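Local atomic coordinates of NADPH-ferredoxin reductase FprA (PDB entry 1LQT), a protein that uses FAD and NADP(H) to exchange electrons with ferredoxin and may supply electrons to P450 systems. Residues 163-174 against 186-196. Numbering follows the deposited sequence. Where two conformers were deposited one is given.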
loop_
_atom_site.group_PDB
_atom_site.type_symbol
_atom_site.label_atom_id
_atom_site.label_comp_id
_atom_site.label_asym_id
_atom_site.label_seq_id
_atom_site.Cartn_x
_atom_site.Cartn_y
_atom_site.Cartn_z
ATOM N N ALA A 163 2.826 13.853 -3.653
ATOM C CA ALA A 163 3.313 15.163 -4.050
ATOM C C ALA A 163 4.117 15.068 -5.355
ATOM O O ALA A 163 3.994 15.911 -6.228
ATOM C CB ALA A 163 4.143 15.739 -2.949
ATOM N N ARG A 164 4.940 14.032 -5.481
ATOM C CA ARG A 164 5.701 13.830 -6.722
ATOM C C ARG A 164 4.799 13.660 -7.915
ATOM O O ARG A 164 5.045 14.229 -8.971
ATOM C CB ARG A 164 6.603 12.615 -6.671
ATOM C CG ARG A 164 7.813 12.725 -5.821
ATOM C CD ARG A 164 8.989 11.759 -6.228
ATOM N NE ARG A 164 8.450 10.445 -6.541
ATOM C CZ ARG A 164 7.915 9.629 -5.631
ATOM N NH1 ARG A 164 8.044 9.861 -4.342
ATOM N NH2 ARG A 164 7.273 8.566 -6.078
ATOM N N ILE A 165 3.790 12.822 -7.787
ATOM C CA ILE A 165 2.927 12.604 -8.935
ATOM C C ILE A 165 2.175 13.862 -9.317
ATOM O O ILE A 165 2.002 14.156 -10.500
ATOM C CB ILE A 165 2.017 11.390 -8.685
ATOM C CG1 ILE A 165 2.870 10.102 -8.516
ATOM C CG2 ILE A 165 0.988 11.282 -9.753
ATOM C CD1 ILE A 165 3.829 9.799 -9.590
ATOM N N LEU A 166 1.795 14.670 -8.332
ATOM C CA LEU A 166 1.094 15.917 -8.623
ATOM C C LEU A 166 1.950 16.971 -9.311
ATOM O O LEU A 166 1.416 17.827 -10.006
ATOM C CB LEU A 166 0.508 16.508 -7.332
ATOM C CG LEU A 166 -0.676 15.742 -6.725
ATOM C CD1 LEU A 166 -0.965 16.318 -5.338
ATOM C CD2 LEU A 166 -1.914 15.823 -7.604
ATOM N N LEU A 167 3.262 16.903 -9.108
ATOM C CA LEU A 167 4.177 17.964 -9.558
ATOM C C LEU A 167 5.160 17.580 -10.649
ATOM O O LEU A 167 5.729 18.435 -11.281
ATOM C CB LEU A 167 4.957 18.517 -8.386
ATOM C CG LEU A 167 4.126 19.311 -7.382
ATOM C CD1 LEU A 167 4.924 19.633 -6.147
ATOM C CD2 LEU A 167 3.627 20.588 -7.985
ATOM N N THR A 168 5.312 16.289 -10.917
ATOM C CA THR A 168 6.277 15.863 -11.919
ATOM C C THR A 168 5.812 16.263 -13.312
ATOM O O THR A 168 4.634 16.243 -13.642
ATOM C CB THR A 168 6.459 14.337 -11.873
ATOM O OG1 THR A 168 7.088 13.957 -10.639
ATOM C CG2 THR A 168 7.357 13.820 -12.989
ATOM N N ASP A 169 6.755 16.677 -14.130
ATOM C CA ASP A 169 6.466 17.011 -15.518
ATOM C C ASP A 169 5.711 15.848 -16.148
ATOM O O ASP A 169 6.202 14.722 -16.134
ATOM C CB ASP A 169 7.821 17.211 -16.215
ATOM C CG ASP A 169 7.727 17.537 -17.682
ATOM O OD1 ASP A 169 6.627 17.547 -18.272
ATOM O OD2 ASP A 169 8.760 17.824 -18.322
ATOM N N PRO A 170 4.519 16.079 -16.662
ATOM C CA PRO A 170 3.774 14.992 -17.294
ATOM C C PRO A 170 4.518 14.302 -18.438
ATOM O O PRO A 170 4.243 13.135 -18.711
ATOM C CB PRO A 170 2.480 15.667 -17.734
ATOM C CG PRO A 170 2.821 17.117 -17.775
ATOM C CD PRO A 170 3.729 17.318 -16.610
ATOM N N ASP A 171 5.431 15.001 -19.103
ATOM C CA ASP A 171 6.205 14.360 -20.149
ATOM C C ASP A 171 7.094 13.252 -19.560
ATOM O O ASP A 171 7.440 12.304 -20.270
ATOM C CB ASP A 171 7.103 15.371 -20.852
ATOM C CG ASP A 171 6.363 16.311 -21.727
ATOM O OD1 ASP A 171 5.213 16.039 -22.137
ATOM O OD2 ASP A 171 6.890 17.384 -22.097
ATOM N N VAL A 172 7.495 13.394 -18.296
ATOM C CA VAL A 172 8.259 12.376 -17.611
ATOM C C VAL A 172 7.288 11.241 -17.202
ATOM O O VAL A 172 7.578 10.057 -17.427
ATOM C CB VAL A 172 8.992 12.982 -16.400
ATOM C CG1 VAL A 172 9.586 11.930 -15.525
ATOM C CG2 VAL A 172 10.034 13.956 -16.890
ATOM N N LEU A 173 6.144 11.590 -16.621
ATOM C CA LEU A 173 5.201 10.567 -16.227
ATOM C C LEU A 173 4.677 9.776 -17.424
ATOM O O LEU A 173 4.314 8.607 -17.270
ATOM C CB LEU A 173 4.049 11.175 -15.426
ATOM C CG LEU A 173 4.439 11.815 -14.097
ATOM C CD1 LEU A 173 3.214 12.404 -13.462
ATOM C CD2 LEU A 173 5.115 10.821 -13.168
ATOM N N ALA A 174 4.682 10.383 -18.603
ATOM C CA ALA A 174 4.188 9.698 -19.792
ATOM C C ALA A 174 5.029 8.504 -20.189
ATOM O O ALA A 174 4.592 7.707 -21.007
ATOM C CB ALA A 174 4.040 10.698 -20.967
ATOM N N LEU A 186 -3.221 15.018 -15.495
ATOM C CA LEU A 186 -1.997 15.668 -15.090
ATOM C C LEU A 186 -1.379 16.497 -16.202
ATOM O O LEU A 186 -0.586 17.415 -15.916
ATOM C CB LEU A 186 -0.987 14.635 -14.596
ATOM C CG LEU A 186 -1.361 14.006 -13.263
ATOM C CD1 LEU A 186 -0.546 12.759 -13.048
ATOM C CD2 LEU A 186 -1.185 15.009 -12.109
ATOM N N ARG A 187 -1.736 16.231 -17.464
ATOM C CA ARG A 187 -1.092 16.954 -18.558
ATOM C C ARG A 187 -1.255 18.471 -18.492
ATOM O O ARG A 187 -0.317 19.168 -18.855
ATOM C CB ARG A 187 -1.561 16.409 -19.904
ATOM C CG ARG A 187 -0.891 15.070 -20.248
ATOM C CD ARG A 187 -0.599 14.828 -21.682
ATOM N NE ARG A 187 -0.299 13.429 -21.984
ATOM C CZ ARG A 187 0.905 12.956 -22.272
ATOM N NH1 ARG A 187 1.989 13.739 -22.273
ATOM N NH2 ARG A 187 1.026 11.676 -22.583
ATOM N N PRO A 188 -2.410 19.000 -18.110
ATOM C CA PRO A 188 -2.529 20.486 -18.039
ATOM C C PRO A 188 -1.641 21.188 -16.998
ATOM O O PRO A 188 -1.534 22.428 -17.034
ATOM C CB PRO A 188 -4.007 20.712 -17.717
ATOM C CG PRO A 188 -4.684 19.458 -18.181
ATOM C CD PRO A 188 -3.702 18.346 -17.885
ATOM N N ARG A 189 -1.037 20.441 -16.075
ATOM C CA ARG A 189 -0.089 20.972 -15.046
ATOM C C ARG A 189 -0.757 22.022 -14.172
ATOM O O ARG A 189 -0.161 23.058 -13.864
ATOM C CB ARG A 189 1.162 21.569 -15.696
ATOM C CG ARG A 189 1.940 20.558 -16.526
ATOM C CD ARG A 189 3.214 21.092 -17.048
ATOM N NE ARG A 189 4.331 20.802 -16.166
ATOM C CZ ARG A 189 5.594 20.797 -16.577
ATOM N NH1 ARG A 189 5.881 21.077 -17.834
ATOM N NH2 ARG A 189 6.574 20.522 -15.735
ATOM N N GLY A 190 -1.978 21.731 -13.722
ATOM C CA GLY A 190 -2.801 22.722 -13.040
ATOM C C GLY A 190 -2.238 23.117 -11.691
ATOM O O GLY A 190 -2.212 24.284 -11.318
ATOM N N ILE A 191 -1.756 22.127 -10.985
ATOM C CA ILE A 191 -1.241 22.372 -9.654
ATOM C C ILE A 191 0.120 23.047 -9.736
ATOM O O ILE A 191 1.032 22.567 -10.391
ATOM C CB ILE A 191 -1.183 21.053 -8.867
ATOM C CG1 ILE A 191 -2.604 20.587 -8.577
ATOM C CG2 ILE A 191 -0.364 21.219 -7.617
ATOM C CD1 ILE A 191 -2.688 19.199 -8.210
ATOM N N GLN A 192 0.233 24.167 -9.045
ATOM C CA GLN A 192 1.479 24.930 -9.003
ATOM C C GLN A 192 2.211 24.753 -7.684
ATOM O O GLN A 192 3.378 25.027 -7.614
ATOM C CB GLN A 192 1.188 26.418 -9.226
ATOM C CG GLN A 192 0.546 26.723 -10.585
ATOM C CD GLN A 192 1.465 26.487 -11.757
ATOM O OE1 GLN A 192 2.699 26.398 -11.613
ATOM N NE2 GLN A 192 0.871 26.390 -12.941
ATOM N N GLU A 193 1.501 24.332 -6.643
ATOM C CA GLU A 193 2.095 24.174 -5.324
ATOM C C GLU A 193 1.411 23.033 -4.594
ATOM O O GLU A 193 0.183 22.953 -4.590
ATOM C CB GLU A 193 1.926 25.444 -4.479
ATOM C CG GLU A 193 2.521 25.369 -3.093
ATOM C CD GLU A 193 2.504 26.705 -2.371
ATOM O OE1 GLU A 193 3.388 27.515 -2.640
ATOM O OE2 GLU A 193 1.597 26.944 -1.560
ATOM N N VAL A 194 2.217 22.169 -3.995
ATOM C CA VAL A 194 1.735 21.180 -3.051
ATOM C C VAL A 194 2.342 21.516 -1.701
ATOM O O VAL A 194 3.543 21.668 -1.594
ATOM C CB VAL A 194 2.152 19.744 -3.441
ATOM C CG1 VAL A 194 1.717 18.754 -2.381
ATOM C CG2 VAL A 194 1.560 19.350 -4.781
ATOM N N VAL A 195 1.493 21.619 -0.703
ATOM C CA VAL A 195 1.939 21.849 0.665
ATOM C C VAL A 195 1.768 20.545 1.435
ATOM O O VAL A 195 0.676 20.011 1.536
ATOM C CB VAL A 195 1.158 22.961 1.367
ATOM C CG1 VAL A 195 1.776 23.241 2.708
ATOM C CG2 VAL A 195 1.157 24.225 0.501
ATOM N N ILE A 196 2.875 19.992 1.913
ATOM C CA ILE A 196 2.918 18.759 2.715
ATOM C C ILE A 196 2.927 19.185 4.167
ATOM O O ILE A 196 3.830 19.880 4.622
ATOM C CB ILE A 196 4.154 17.947 2.388
ATOM C CG1 ILE A 196 4.162 17.565 0.920
ATOM C CG2 ILE A 196 4.216 16.704 3.279
ATOM C CD1 ILE A 196 5.404 16.900 0.464
HETATM O O HOH W 1 1.846 20.308 -11.748
HETATM O O HOH W 2 2.757 16.061 -21.209
HETATM O O HOH W 3 4.437 12.990 -23.523
#
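Ala163 lies over Val194 where helix 163-167 runs antiparallel to strand 193-196, the segment axes 172° apart and 8.9 Å at closest approach. Strand 149-153 precedes this helix and pairs in parallel with 193-197, so the two strands and helix form a beta-alpha-beta unit, consistent with a Rossmann-type NADP-binding domain; the Ile196 side chain lies about 4 Å from that of Asn155, a probable NADP(+) site. Val194 presents CG2 to the flank of Leu167, 3.6 Å from its CD1, while Val194 CG1 faces Ala163 CB at 3.9 Å. Leu166 CD2 reaches Ile191 CD1 at 3.5 Å. Leu186, closing helix 180-186, points both methyls across: CD1 meets Leu173 CD1 at 3.8 Å and also Ile165 CG2, and CD2 lies 3.7 Å from Ile165 O. The Arg189 chain, bent at chi3 (93°), lays one guanidinium face over Pro170 CD and the Asp169 carboxylate, whose plane is tilted by just 11°. Asp169 OD1 is 3.6 Å from Arg189 NH1, a long salt bridge of charges alone, and also caps helix 170-173 through Asp171 N. No direct hydrogen bond joins the segments. Instead, one water donates to both Leu166 O and Ile191 O, satisfying two carbonyls where the apolar part ends; another links Arg187 NH1 to Asp171 OD1. Beyond, where helix 170-173 begins opposite turn 186-189, long-range charge and water hold the pairs.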